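Local coordinates for glycosyl hydrolase family 2, TIM barrel domain protein (Faecalibacterium prausnitzii A2-165, PDB 6ED2) that probably hydrolyses beta-glucuronides, as a glycosyl hydrolase family 2 beta-glucuronidase from a human gut bacterium, at residues D43-F48 against S68-P74; G296-F300 against H430-I434; L494-Y498 against A514-M519; F582-Q586 against R604-K609. One frame throughout, in Å; residues are numbered along the deposited sequence.

Contact 1: D43-F48 against S68-P74; sequences DGMWRF and SLSMPVP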
loop_
_atom_site.group_PDB
_atom_site.type_symbol
_atom_site.label_atom_id
_atom_site.label_comp_id
_atom_site.label_asym_id
_atom_site.label_seq_id
_atom_site.Cartn_x
_atom_site.Cartn_y
_atom_site.Cartn_z
ATOM N N ASP A 43 -10.835 -35.642 -5.657
ATOM C CA ASP A 43 -10.856 -34.216 -5.356
ATOM C C ASP A 43 -12.085 -33.579 -5.988
ATOM O O ASP A 43 -12.580 -34.035 -7.019
ATOM C CB ASP A 43 -9.588 -33.524 -5.885
ATOM C CG ASP A 43 -8.304 -34.068 -5.238
ATOM O OD1 ASP A 43 -8.412 -34.823 -4.231
ATOM O OD2 ASP A 43 -7.196 -33.749 -5.740
ATOM N N GLY A 44 -12.568 -32.519 -5.373
ATOM C CA GLY A 44 -13.670 -31.798 -5.933
ATOM C C GLY A 44 -14.440 -31.125 -4.825
ATOM O O GLY A 44 -13.887 -30.825 -3.773
ATOM N N MET A 45 -15.717 -30.872 -5.092
ATOM C CA MET A 45 -16.592 -30.316 -4.076
ATOM C C MET A 45 -17.133 -31.467 -3.244
ATOM O O MET A 45 -17.748 -32.386 -3.788
ATOM C CB MET A 45 -17.738 -29.514 -4.686
ATOM C CG MET A 45 -17.320 -28.243 -5.383
ATOM S SD MET A 45 -16.472 -27.037 -4.319
ATOM C CE MET A 45 -17.508 -26.975 -2.921
ATOM N N TRP A 46 -16.886 -31.425 -1.939
ATOM C CA TRP A 46 -17.471 -32.362 -0.994
ATOM C C TRP A 46 -18.522 -31.632 -0.173
ATOM O O TRP A 46 -18.727 -30.427 -0.328
ATOM C CB TRP A 46 -16.402 -32.968 -0.076
ATOM C CG TRP A 46 -15.352 -33.857 -0.721
ATOM C CD1 TRP A 46 -14.841 -33.761 -1.986
ATOM C CD2 TRP A 46 -14.660 -34.945 -0.093
ATOM N NE1 TRP A 46 -13.873 -34.727 -2.186
ATOM C CE2 TRP A 46 -13.750 -35.470 -1.039
ATOM C CE3 TRP A 46 -14.723 -35.526 1.179
ATOM C CZ2 TRP A 46 -12.912 -36.554 -0.756
ATOM C CZ3 TRP A 46 -13.877 -36.611 1.464
ATOM C CH2 TRP A 46 -12.992 -37.110 0.494
ATOM N N ARG A 47 -19.193 -32.371 0.706
ATOM C CA ARG A 47 -20.053 -31.792 1.726
ATOM C C ARG A 47 -19.285 -31.703 3.044
ATOM O O ARG A 47 -18.321 -32.432 3.283
ATOM C CB ARG A 47 -21.333 -32.618 1.907
ATOM C CG ARG A 47 -22.115 -32.914 0.624
ATOM C CD ARG A 47 -22.444 -31.646 -0.166
ATOM N NE ARG A 47 -23.245 -30.691 0.614
ATOM C CZ ARG A 47 -23.617 -29.490 0.167
ATOM N NH1 ARG A 47 -23.261 -29.088 -1.056
ATOM N NH2 ARG A 47 -24.334 -28.684 0.944
ATOM N N PHE A 48 -19.737 -30.805 3.910
ATOM C CA PHE A 48 -18.966 -30.422 5.078
ATOM C C PHE A 48 -19.923 -29.956 6.159
ATOM O O PHE A 48 -20.886 -29.246 5.875
ATOM C CB PHE A 48 -17.959 -29.309 4.721
ATOM C CG PHE A 48 -17.152 -28.778 5.896
ATOM C CD1 PHE A 48 -15.845 -29.197 6.095
ATOM C CD2 PHE A 48 -17.676 -27.809 6.754
ATOM C CE1 PHE A 48 -15.070 -28.683 7.154
ATOM C CE2 PHE A 48 -16.917 -27.300 7.813
ATOM C CZ PHE A 48 -15.603 -27.738 8.002
ATOM N N SER A 68 -25.424 -29.590 5.747
ATOM C CA SER A 68 -24.054 -29.513 5.277
ATOM C C SER A 68 -23.887 -28.299 4.379
ATOM O O SER A 68 -24.857 -27.676 3.949
ATOM C CB SER A 68 -23.659 -30.794 4.544
ATOM O OG SER A 68 -24.312 -30.877 3.299
ATOM N N LEU A 69 -22.630 -27.974 4.095
ATOM C CA LEU A 69 -22.293 -26.954 3.119
ATOM C C LEU A 69 -21.234 -27.519 2.189
ATOM O O LEU A 69 -20.538 -28.484 2.523
ATOM C CB LEU A 69 -21.803 -25.656 3.790
ATOM C CG LEU A 69 -20.666 -25.798 4.794
ATOM C CD1 LEU A 69 -19.343 -25.575 4.092
ATOM C CD2 LEU A 69 -20.830 -24.814 5.923
ATOM N N SER A 70 -21.127 -26.926 1.003
ATOM C CA SER A 70 -20.176 -27.412 0.013
ATOM C C SER A 70 -18.772 -26.957 0.383
ATOM O O SER A 70 -18.572 -25.836 0.856
ATOM C CB SER A 70 -20.547 -26.910 -1.382
ATOM O OG SER A 70 -20.384 -25.502 -1.442
ATOM N N MET A 71 -17.803 -27.830 0.179
ATOM C CA MET A 71 -16.446 -27.529 0.605
ATOM C C MET A 71 -15.482 -28.140 -0.395
ATOM O O MET A 71 -15.547 -29.344 -0.653
ATOM C CB MET A 71 -16.185 -28.064 2.018
ATOM C CG MET A 71 -14.755 -27.893 2.512
ATOM S SD MET A 71 -14.319 -26.158 2.822
ATOM C CE MET A 71 -15.772 -25.529 3.672
ATOM N N PRO A 72 -14.616 -27.345 -1.019
ATOM C CA PRO A 72 -13.650 -27.921 -1.963
ATOM C C PRO A 72 -12.589 -28.728 -1.224
ATOM O O PRO A 72 -12.148 -28.361 -0.133
ATOM C CB PRO A 72 -13.037 -26.691 -2.648
ATOM C CG PRO A 72 -13.194 -25.585 -1.632
ATOM C CD PRO A 72 -14.477 -25.886 -0.876
ATOM N N VAL A 73 -12.191 -29.837 -1.837
ATOM C CA VAL A 73 -11.104 -30.695 -1.383
ATOM C C VAL A 73 -10.156 -30.830 -2.567
ATOM O O VAL A 73 -10.608 -31.156 -3.673
ATOM C CB VAL A 73 -11.629 -32.062 -0.918
ATOM C CG1 VAL A 73 -10.479 -33.010 -0.629
ATOM C CG2 VAL A 73 -12.543 -31.912 0.309
ATOM N N PRO A 74 -8.853 -30.562 -2.420
ATOM C CA PRO A 74 -8.119 -30.173 -1.212
ATOM C C PRO A 74 -8.165 -28.679 -0.888
ATOM O O PRO A 74 -8.039 -27.850 -1.781
ATOM C CB PRO A 74 -6.679 -30.594 -1.547
ATOM C CG PRO A 74 -6.598 -30.332 -3.046
ATOM C CD PRO A 74 -7.953 -30.742 -3.580
#

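Contact 2: G296-F300 against H430-I434; sequences GIRTF and HPSVI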
loop_
_atom_site.group_PDB
_atom_site.type_symbol
_atom_site.label_atom_id
_atom_site.label_comp_id
_atom_site.label_asym_id
_atom_site.label_seq_id
_atom_site.Cartn_x
_atom_site.Cartn_y
_atom_site.Cartn_z
ATOM N N GLY A 296 16.490 -40.567 -9.014
ATOM C CA GLY A 296 17.691 -39.882 -9.450
ATOM C C GLY A 296 18.900 -40.547 -8.825
ATOM O O GLY A 296 18.854 -40.973 -7.669
ATOM N N ILE A 297 19.969 -40.648 -9.603
ATOM C CA ILE A 297 21.200 -41.290 -9.168
ATOM C C ILE A 297 22.109 -40.205 -8.602
ATOM O O ILE A 297 22.676 -39.399 -9.346
ATOM C CB ILE A 297 21.876 -42.048 -10.318
ATOM C CG1 ILE A 297 20.929 -43.116 -10.876
ATOM C CG2 ILE A 297 23.156 -42.702 -9.842
ATOM C CD1 ILE A 297 21.566 -43.943 -11.985
ATOM N N ARG A 298 22.237 -40.178 -7.281
ATOM C CA ARG A 298 23.071 -39.185 -6.625
ATOM C C ARG A 298 23.438 -39.690 -5.236
ATOM O O ARG A 298 22.647 -40.382 -4.586
ATOM C CB ARG A 298 22.358 -37.828 -6.528
ATOM C CG ARG A 298 21.106 -37.850 -5.650
ATOM C CD ARG A 298 21.402 -37.395 -4.229
ATOM N NE ARG A 298 20.263 -37.498 -3.309
ATOM C CZ ARG A 298 19.994 -38.570 -2.570
ATOM N NH1 ARG A 298 20.769 -39.646 -2.672
ATOM N NH2 ARG A 298 18.943 -38.575 -1.747
ATOM N N THR A 299 24.627 -39.298 -4.777
ATOM C CA THR A 299 25.072 -39.550 -3.412
ATOM C C THR A 299 25.135 -38.244 -2.627
ATOM O O THR A 299 25.423 -37.176 -3.181
ATOM C CB THR A 299 26.449 -40.213 -3.373
ATOM O OG1 THR A 299 27.438 -39.297 -3.872
ATOM C CG2 THR A 299 26.458 -41.498 -4.192
ATOM N N PHE A 300 24.856 -38.332 -1.330
ATOM C CA PHE A 300 24.933 -37.141 -0.497
ATOM C C PHE A 300 25.383 -37.514 0.909
ATOM O O PHE A 300 24.798 -38.405 1.531
ATOM C CB PHE A 300 23.589 -36.420 -0.455
ATOM C CG PHE A 300 23.627 -35.126 0.295
ATOM C CD1 PHE A 300 23.915 -33.944 -0.358
ATOM C CD2 PHE A 300 23.379 -35.093 1.656
ATOM C CE1 PHE A 300 23.947 -32.731 0.342
ATOM C CE2 PHE A 300 23.415 -33.899 2.356
ATOM C CZ PHE A 300 23.698 -32.713 1.693
ATOM N N HIS A 430 13.279 -39.988 -2.799
ATOM C CA HIS A 430 13.399 -38.757 -3.573
ATOM C C HIS A 430 14.870 -38.387 -3.690
ATOM O O HIS A 430 15.545 -38.244 -2.669
ATOM C CB HIS A 430 12.640 -37.616 -2.892
ATOM C CG HIS A 430 11.152 -37.748 -2.964
ATOM N ND1 HIS A 430 10.464 -37.750 -4.160
ATOM C CD2 HIS A 430 10.218 -37.862 -1.990
ATOM C CE1 HIS A 430 9.168 -37.865 -3.918
ATOM N NE2 HIS A 430 8.994 -37.941 -2.610
ATOM N N PRO A 431 15.407 -38.211 -4.897
ATOM C CA PRO A 431 16.776 -37.687 -4.983
ATOM C C PRO A 431 16.898 -36.314 -4.335
ATOM O O PRO A 431 17.953 -35.996 -3.773
ATOM C CB PRO A 431 17.044 -37.637 -6.492
ATOM C CG PRO A 431 15.690 -37.564 -7.104
ATOM C CD PRO A 431 14.798 -38.389 -6.225
ATOM N N SER A 432 15.828 -35.513 -4.358
ATOM C CA SER A 432 15.883 -34.165 -3.797
ATOM C C SER A 432 16.106 -34.170 -2.285
ATOM O O SER A 432 16.730 -33.240 -1.761
ATOM C CB SER A 432 14.598 -33.386 -4.133
ATOM O OG SER A 432 13.438 -33.986 -3.564
ATOM N N VAL A 433 15.629 -35.192 -1.574
ATOM C CA VAL A 433 15.673 -35.224 -0.109
ATOM C C VAL A 433 17.070 -35.654 0.348
ATOM O O VAL A 433 17.484 -36.797 0.122
ATOM C CB VAL A 433 14.593 -36.152 0.450
ATOM C CG1 VAL A 433 14.767 -36.369 1.968
ATOM C CG2 VAL A 433 13.212 -35.578 0.143
ATOM N N ILE A 434 17.799 -34.746 1.000
ATOM C CA ILE A 434 19.185 -35.006 1.387
ATOM C C ILE A 434 19.425 -34.925 2.893
ATOM O O ILE A 434 20.545 -35.187 3.337
ATOM C CB ILE A 434 20.170 -34.074 0.644
ATOM C CG1 ILE A 434 19.715 -32.611 0.671
ATOM C CG2 ILE A 434 20.344 -34.512 -0.799
ATOM C CD1 ILE A 434 20.124 -31.849 1.913
#

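Contact 3: L494-Y498 against A514-M519; sequences LNRYY and AFHHEM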
loop_
_atom_site.group_PDB
_atom_site.type_symbol
_atom_site.label_atom_id
_atom_site.label_comp_id
_atom_site.label_asym_id
_atom_site.label_seq_id
_atom_site.Cartn_x
_atom_site.Cartn_y
_atom_site.Cartn_z
ATOM N N LEU A 494 20.784 -23.263 12.905
ATOM C CA LEU A 494 20.452 -22.190 13.832
ATOM C C LEU A 494 19.327 -21.328 13.275
ATOM O O LEU A 494 19.318 -20.997 12.083
ATOM C CB LEU A 494 21.674 -21.305 14.126
ATOM C CG LEU A 494 22.882 -21.933 14.840
ATOM C CD1 LEU A 494 23.932 -20.858 15.144
ATOM C CD2 LEU A 494 22.482 -22.673 16.123
ATOM N N ASN A 495 18.389 -20.963 14.148
ATOM C CA ASN A 495 17.407 -19.916 13.885
ATOM C C ASN A 495 17.836 -18.693 14.686
ATOM O O ASN A 495 17.697 -18.677 15.912
ATOM C CB ASN A 495 15.996 -20.355 14.288
ATOM C CG ASN A 495 15.469 -21.526 13.450
ATOM O OD1 ASN A 495 16.132 -22.015 12.526
ATOM N ND2 ASN A 495 14.268 -21.976 13.778
ATOM N N ARG A 496 18.350 -17.670 14.007
ATOM C CA ARG A 496 18.908 -16.516 14.700
ATOM C C ARG A 496 18.351 -15.213 14.140
ATOM O O ARG A 496 18.194 -15.061 12.929
ATOM C CB ARG A 496 20.430 -16.517 14.616
ATOM C CG ARG A 496 21.088 -17.562 15.517
ATOM C CD ARG A 496 20.611 -17.408 16.947
ATOM N NE ARG A 496 21.200 -18.387 17.857
ATOM C CZ ARG A 496 20.663 -19.574 18.142
ATOM N NH1 ARG A 496 19.521 -19.958 17.584
ATOM N NH2 ARG A 496 21.275 -20.382 18.992
ATOM N N TYR A 497 18.063 -14.275 15.038
ATOM C CA TYR A 497 17.409 -13.013 14.724
ATOM C C TYR A 497 18.117 -11.858 15.415
ATOM O O TYR A 497 17.482 -10.982 16.019
ATOM C CB TYR A 497 15.944 -13.055 15.124
ATOM C CG TYR A 497 15.133 -13.986 14.258
ATOM C CD1 TYR A 497 14.733 -13.600 12.982
ATOM C CD2 TYR A 497 14.774 -15.258 14.711
ATOM C CE1 TYR A 497 13.977 -14.449 12.180
ATOM C CE2 TYR A 497 14.026 -16.112 13.922
ATOM C CZ TYR A 497 13.631 -15.706 12.658
ATOM O OH TYR A 497 12.894 -16.561 11.872
ATOM N N TYR A 498 19.449 -11.856 15.348
ATOM C CA TYR A 498 20.245 -10.741 15.845
ATOM C C TYR A 498 19.991 -9.517 14.975
ATOM O O TYR A 498 20.387 -9.480 13.804
ATOM C CB TYR A 498 21.721 -11.111 15.850
ATOM C CG TYR A 498 22.124 -12.010 17.013
ATOM C CD1 TYR A 498 22.161 -11.518 18.316
ATOM C CD2 TYR A 498 22.475 -13.342 16.802
ATOM C CE1 TYR A 498 22.539 -12.328 19.382
ATOM C CE2 TYR A 498 22.857 -14.159 17.850
ATOM C CZ TYR A 498 22.894 -13.647 19.139
ATOM O OH TYR A 498 23.273 -14.455 20.181
ATOM N N ALA A 514 27.152 -9.123 19.302
ATOM C CA ALA A 514 26.562 -10.226 20.051
ATOM C C ALA A 514 26.503 -11.481 19.193
ATOM O O ALA A 514 26.680 -12.597 19.688
ATOM C CB ALA A 514 25.161 -9.848 20.548
ATOM N N PHE A 515 26.247 -11.310 17.900
ATOM C CA PHE A 515 26.149 -12.443 16.994
ATOM C C PHE A 515 27.510 -13.119 16.842
ATOM O O PHE A 515 27.629 -14.336 17.013
ATOM C CB PHE A 515 25.587 -11.936 15.663
ATOM C CG PHE A 515 25.075 -12.999 14.725
ATOM C CD1 PHE A 515 25.161 -14.347 15.020
ATOM C CD2 PHE A 515 24.505 -12.620 13.506
ATOM C CE1 PHE A 515 24.700 -15.309 14.110
ATOM C CE2 PHE A 515 24.038 -13.568 12.604
ATOM C CZ PHE A 515 24.147 -14.919 12.902
ATOM N N HIS A 516 28.554 -12.331 16.557
ATOM C CA HIS A 516 29.918 -12.856 16.519
ATOM C C HIS A 516 30.290 -13.537 17.827
ATOM O O HIS A 516 30.979 -14.563 17.825
ATOM C CB HIS A 516 30.904 -11.734 16.237
ATOM C CG HIS A 516 31.093 -11.457 14.786
ATOM N ND1 HIS A 516 31.633 -12.382 13.917
ATOM C CD2 HIS A 516 30.823 -10.356 14.047
ATOM C CE1 HIS A 516 31.692 -11.859 12.705
ATOM N NE2 HIS A 516 31.210 -10.630 12.757
ATOM N N HIS A 517 29.848 -12.979 18.952
ATOM C CA HIS A 517 30.140 -13.594 20.239
ATOM C C HIS A 517 29.581 -15.013 20.302
ATOM O O HIS A 517 30.301 -15.955 20.641
ATOM C CB HIS A 517 29.586 -12.734 21.378
ATOM C CG HIS A 517 29.826 -13.318 22.736
ATOM N ND1 HIS A 517 31.059 -13.284 23.358
ATOM C CD2 HIS A 517 29.001 -13.983 23.578
ATOM C CE1 HIS A 517 30.973 -13.879 24.534
ATOM N NE2 HIS A 517 29.735 -14.314 24.690
ATOM N N GLU A 518 28.305 -15.194 19.946
ATOM C CA GLU A 518 27.730 -16.541 19.986
ATOM C C GLU A 518 28.387 -17.461 18.961
ATOM O O GLU A 518 28.616 -18.642 19.240
ATOM C CB GLU A 518 26.211 -16.510 19.766
ATOM C CG GLU A 518 25.542 -17.849 20.139
ATOM C CD GLU A 518 24.074 -17.976 19.712
ATOM O OE1 GLU A 518 23.396 -16.937 19.560
ATOM O OE2 GLU A 518 23.592 -19.129 19.551
ATOM N N MET A 519 28.694 -16.946 17.770
ATOM C CA MET A 519 29.312 -17.799 16.763
ATOM C C MET A 519 30.673 -18.307 17.223
ATOM O O MET A 519 31.051 -19.441 16.896
ATOM C CB MET A 519 29.440 -17.052 15.433
ATOM C CG MET A 519 28.097 -16.734 14.777
ATOM S SD MET A 519 26.979 -18.161 14.756
ATOM C CE MET A 519 27.741 -19.129 13.477
HETATM O O HOH W 1 25.769 -13.366 22.145
#

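Contact 4: F582-Q586 against R604-K609; sequences FADFQ and RQRQPK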
loop_
_atom_site.group_PDB
_atom_site.type_symbol
_atom_site.label_atom_id
_atom_site.label_comp_id
_atom_site.label_asym_id
_atom_site.label_seq_id
_atom_site.Cartn_x
_atom_site.Cartn_y
_atom_site.Cartn_z
ATOM N N PHE A 582 10.329 -17.979 2.504
ATOM C CA PHE A 582 10.090 -17.777 1.073
ATOM C C PHE A 582 9.010 -16.717 0.815
ATOM O O PHE A 582 9.179 -15.834 -0.031
ATOM C CB PHE A 582 9.705 -19.113 0.422
ATOM C CG PHE A 582 9.265 -18.988 -1.026
ATOM C CD1 PHE A 582 10.203 -18.842 -2.036
ATOM C CD2 PHE A 582 7.925 -19.024 -1.364
ATOM C CE1 PHE A 582 9.817 -18.717 -3.352
ATOM C CE2 PHE A 582 7.518 -18.915 -2.693
ATOM C CZ PHE A 582 8.465 -18.762 -3.686
ATOM N N ALA A 583 7.894 -16.774 1.538
ATOM C CA ALA A 583 6.794 -15.862 1.252
ATOM C C ALA A 583 6.034 -15.532 2.531
ATOM O O ALA A 583 5.990 -16.336 3.464
ATOM C CB ALA A 583 5.848 -16.466 0.193
ATOM N N ASP A 584 5.430 -14.340 2.563
ATOM C CA ASP A 584 4.518 -13.986 3.644
ATOM C C ASP A 584 3.476 -15.084 3.817
ATOM O O ASP A 584 2.974 -15.637 2.834
ATOM C CB ASP A 584 3.806 -12.651 3.363
ATOM C CG ASP A 584 4.777 -11.468 3.125
ATOM O OD1 ASP A 584 5.916 -11.457 3.660
ATOM O OD2 ASP A 584 4.366 -10.527 2.399
ATOM N N PHE A 585 3.157 -15.406 5.073
ATOM C CA PHE A 585 2.271 -16.524 5.369
ATOM C C PHE A 585 1.445 -16.173 6.590
ATOM O O PHE A 585 1.764 -15.237 7.333
ATOM C CB PHE A 585 3.054 -17.837 5.593
ATOM C CG PHE A 585 4.007 -17.802 6.780
ATOM C CD1 PHE A 585 3.588 -18.207 8.039
ATOM C CD2 PHE A 585 5.321 -17.379 6.627
ATOM C CE1 PHE A 585 4.456 -18.172 9.129
ATOM C CE2 PHE A 585 6.205 -17.348 7.715
ATOM C CZ PHE A 585 5.771 -17.752 8.967
ATOM N N GLN A 586 0.386 -16.955 6.803
ATOM C CA GLN A 586 -0.594 -16.660 7.839
ATOM C C GLN A 586 -0.174 -17.234 9.192
ATOM O O GLN A 586 0.275 -18.383 9.292
ATOM C CB GLN A 586 -1.967 -17.218 7.465
ATOM C CG GLN A 586 -3.085 -16.558 8.243
ATOM C CD GLN A 586 -3.124 -15.073 7.958
ATOM O OE1 GLN A 586 -3.090 -14.664 6.796
ATOM N NE2 GLN A 586 -3.144 -14.253 9.008
ATOM N N ARG A 604 2.823 -12.979 -0.382
ATOM C CA ARG A 604 1.999 -14.177 -0.391
ATOM C C ARG A 604 1.402 -14.443 -1.775
ATOM O O ARG A 604 1.073 -15.591 -2.098
ATOM C CB ARG A 604 0.895 -14.040 0.663
ATOM C CG ARG A 604 0.251 -15.358 1.048
ATOM C CD ARG A 604 -0.896 -15.147 2.004
ATOM N NE ARG A 604 -1.206 -16.353 2.766
ATOM C CZ ARG A 604 -2.378 -16.594 3.339
ATOM N NH1 ARG A 604 -3.371 -15.722 3.200
ATOM N NH2 ARG A 604 -2.554 -17.701 4.056
ATOM N N GLN A 605 1.230 -13.395 -2.587
ATOM C CA GLN A 605 0.773 -13.490 -3.968
ATOM C C GLN A 605 1.911 -13.808 -4.928
ATOM O O GLN A 605 1.718 -13.771 -6.151
ATOM C CB GLN A 605 0.089 -12.179 -4.377
ATOM C CG GLN A 605 -1.144 -11.856 -3.526
ATOM C CD GLN A 605 -0.815 -11.363 -2.108
ATOM O OE1 GLN A 605 0.174 -10.659 -1.902
ATOM N NE2 GLN A 605 -1.648 -11.741 -1.127
ATOM N N ARG A 606 3.102 -14.064 -4.387
ATOM C CA ARG A 606 4.220 -14.620 -5.139
ATOM C C ARG A 606 4.853 -13.585 -6.059
ATOM O O ARG A 606 5.229 -13.888 -7.194
ATOM C CB ARG A 606 3.806 -15.858 -5.923
ATOM C CG ARG A 606 4.033 -17.143 -5.167
ATOM C CD ARG A 606 3.379 -17.159 -3.791
ATOM N NE ARG A 606 3.535 -18.472 -3.175
ATOM C CZ ARG A 606 3.086 -18.805 -1.967
ATOM N NH1 ARG A 606 2.430 -17.926 -1.221
ATOM N NH2 ARG A 606 3.293 -20.036 -1.508
ATOM N N GLN A 607 4.991 -12.359 -5.558
ATOM C CA GLN A 607 5.782 -11.364 -6.256
ATOM C C GLN A 607 6.964 -10.947 -5.388
ATOM O O GLN A 607 6.881 -11.002 -4.162
ATOM C CB GLN A 607 4.942 -10.129 -6.620
ATOM C CG GLN A 607 3.737 -10.443 -7.458
ATOM C CD GLN A 607 4.093 -11.005 -8.837
ATOM O OE1 GLN A 607 5.234 -10.888 -9.307
ATOM N NE2 GLN A 607 3.100 -11.619 -9.493
ATOM N N PRO A 608 8.068 -10.509 -5.987
ATOM C CA PRO A 608 9.257 -10.203 -5.180
ATOM C C PRO A 608 9.072 -8.959 -4.323
ATOM O O PRO A 608 8.413 -7.996 -4.720
ATOM C CB PRO A 608 10.356 -9.995 -6.225
ATOM C CG PRO A 608 9.643 -9.638 -7.455
ATOM C CD PRO A 608 8.326 -10.358 -7.423
ATOM N N LYS A 609 9.648 -9.009 -3.124
ATOM C CA LYS A 609 9.954 -7.803 -2.378
ATOM C C LYS A 609 11.385 -7.389 -2.689
ATOM O O LYS A 609 12.126 -8.096 -3.379
ATOM C CB LYS A 609 9.768 -8.010 -0.877
ATOM C CG LYS A 609 8.361 -8.420 -0.433
ATOM C CD LYS A 609 8.282 -8.279 1.106
ATOM C CE LYS A 609 7.491 -9.373 1.720
ATOM N NZ LYS A 609 7.648 -9.375 3.219
HETATM O O HOH W 2 2.897 -17.977 1.729
HETATM O O HOH W 3 1.941 -10.887 1.346
#

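Contact 1: D43-F48 against S68-P74
Strands 44-48 and 69-73 pair antiparallel in the sheet of the sugar-binding domain of family 2 glycosyl hydrolases. Trp46 faces Met71 in a hydrogen-bonded pair: Trp46 N donates to Met71 O at 2.8 Å, and Met71 N returns a bond to Trp46 O. Gly44 and Val73 are joined in the same reciprocal way, and Leu69 N reaches Phe48 O. On the face that carries Trp46, Phe48, Met71 and Val73, the valine lies against the indole. Val73 CG2 sits over the five-membered ring of Trp46, 3.6 Å from the centroid, while Trp46 NE1 is bonded to the carbonyl of Leu42. Next along this face, Phe48 and Met71 run side by side, their CB atoms 3.5 Å apart. With chi1 near 180° in both, the two chains leave their strands in the same direction, and Met71 CE lies over one face of the Phe48 ring. Tyr95 of strand 92-101 packs on both residues. The other face carries Met45, Arg47 and Ser70 and meets a second subunit, where Met366 packs on Met45 and Ser70. Here the Arg47 chain folds back at chi2 and chi3. Its guanidinium takes Ser68 OG side-on and in plane, with NE at 2.9 Å and NH2 at 3.2 Å. These two bonds fix the turn of the guanidinium, which lies with one face over the backbone between Leu69 and Ser70.

Contact 2: G296-F300 against H430-I434
The start of TIM-barrel strand 433-440 is met here by the linker that follows strand 286-295. Arg298 reaches across and takes two backbone carbonyls near the edge of its guanidinium. NE donates to Pro431 O at 2.8 Å, in the carbonyl plane and on a lone pair, though the oxygen lies 24° out of the guanidinium plane. Arg298 NH2 makes only a weak bond to Val433 O, at 3.0 Å, and Arg468 NH1 also bonds to that oxygen. The third nitrogen, NH1, is bonded to Gln466. The linker thus connects the four-stranded antiparallel sheet of the preceding domain with the barrel, and it touches the barrel where a parallel strand begins. Its far end is apolar. The Phe300 ring lies against Ile434, whose CB stands over the ring centre, 3.5 Å from the centroid and 11° off the normal. Ile434 CG2 meets Phe300 CG at 3.5 Å, and Ile434 CD1 reaches Phe300 CZ at 3.7 Å. A chi1 of -175° swings the phenylalanine ring away from its own backbone N and over to the isoleucine. Leu309 and Phe307 of strand 306-309 also pack on this ring. At the near end, Pro431 CG comes within 3.6 Å of Gly296 N, and Trp267 packs on the same proline.

Contact 3: L494-Y498 against A514-M519
Tyr498 lies over the first turn of segment 514-519, and this is the tight part of the contact. Phe515 CA stands over the centre of the Tyr498 ring, 3.8 Å from the centroid. The Phe515 ring is slid to one side with its plane at 25° to that of the tyrosine, so the two rings barely overlap. Their closest atoms are Tyr498 CD2 and Phe515 CG, 3.3 Å apart. Polar groups close the adjoining side. Arg496 meets the buried Glu518 carboxylate side-on: NH2 gives OE2 a bond of 2.7 Å on its syn lone pair, and NE is shared between OE2 and OE1. Tyr498 OH donates to Glu518 OE1 at 2.6 Å, on the anti lone pair. Trp522 NE1 adds another bond to OE2, so several donors probably favour the charged carboxylate. The rest is looser. A water held by Ala514 O at 2.7 Å bonds only weakly to Tyr498 OH, and Leu494 CD1 stays 4.1 Å from Met519 SD. The contact belongs to the beta-alpha-beta unit of strand 492-495, helix 508-525 and strand 531-535. Phe533 of the last strand packs on Leu494 and Met519, while Val567 and Phe568 of helix 554-570 pack on Phe515.

Contact 4: F582-Q586 against R604-K609
Two parts of the long loop between strand 574-580 and helix 610-621 of the TIM-barrel domain come together here, held mainly by charged and polar groups. The salt bridge between the two segments joins Lys609 and Asp584. The two side chains approach from opposite directions, and Lys609 NZ bonds to Asp584 OD1 at 2.7 Å, on the syn lone pair of that oxygen. Gly600 N also bonds to OD1, and the lysine is bonded to Asn540 O as well. Water forms a second kind of link. One water bonds to Asp584 OD2 at 2.7 Å and to Arg604 N at 2.9 Å. Another lies between Asp584 O and Arg606 NH1. Packing by the arginine chains is the third kind. The Arg604 chain runs extended from CG to NE, with CG anti to the backbone N (chi1 -162°). This takes it past Asp584 O to Gln586, where NH2 is 3.5 Å from Gln586 CB. Its charge is met by Asp324 and Asp326. Arg606 folds back instead, and Ala583 CB lies over one face of its guanidinium, while NE stands at the edge of the Phe582 ring, 4.0 Å from CE2. That NE makes a salt bridge with Asp340 of helix 334-347. Within its own segment, Arg606 NH1 bonds to Arg604 O at 2.8 Å.

From the N terminus, contact 1 comes first and closes a short loop of 19 residues in the sugar-binding domain. Contact 2 follows with a far longer span, 129 residues, and joins the linker after strand 286-295 to barrel strand 433-440. Contact 3 closes 15 residues inside one beta-alpha-beta unit, and contact 4 closes 17 within the loop before helix 610-621. The four follow in series, none crossing or enclosing another. Contacts 2 and 3 both reach the barrel sheet, their centres about 31 Å apart. Contacts 3 and 4 approach to about 8 Å between nearest atoms without touching. Contacts 1 and 4 both touch the second subunit.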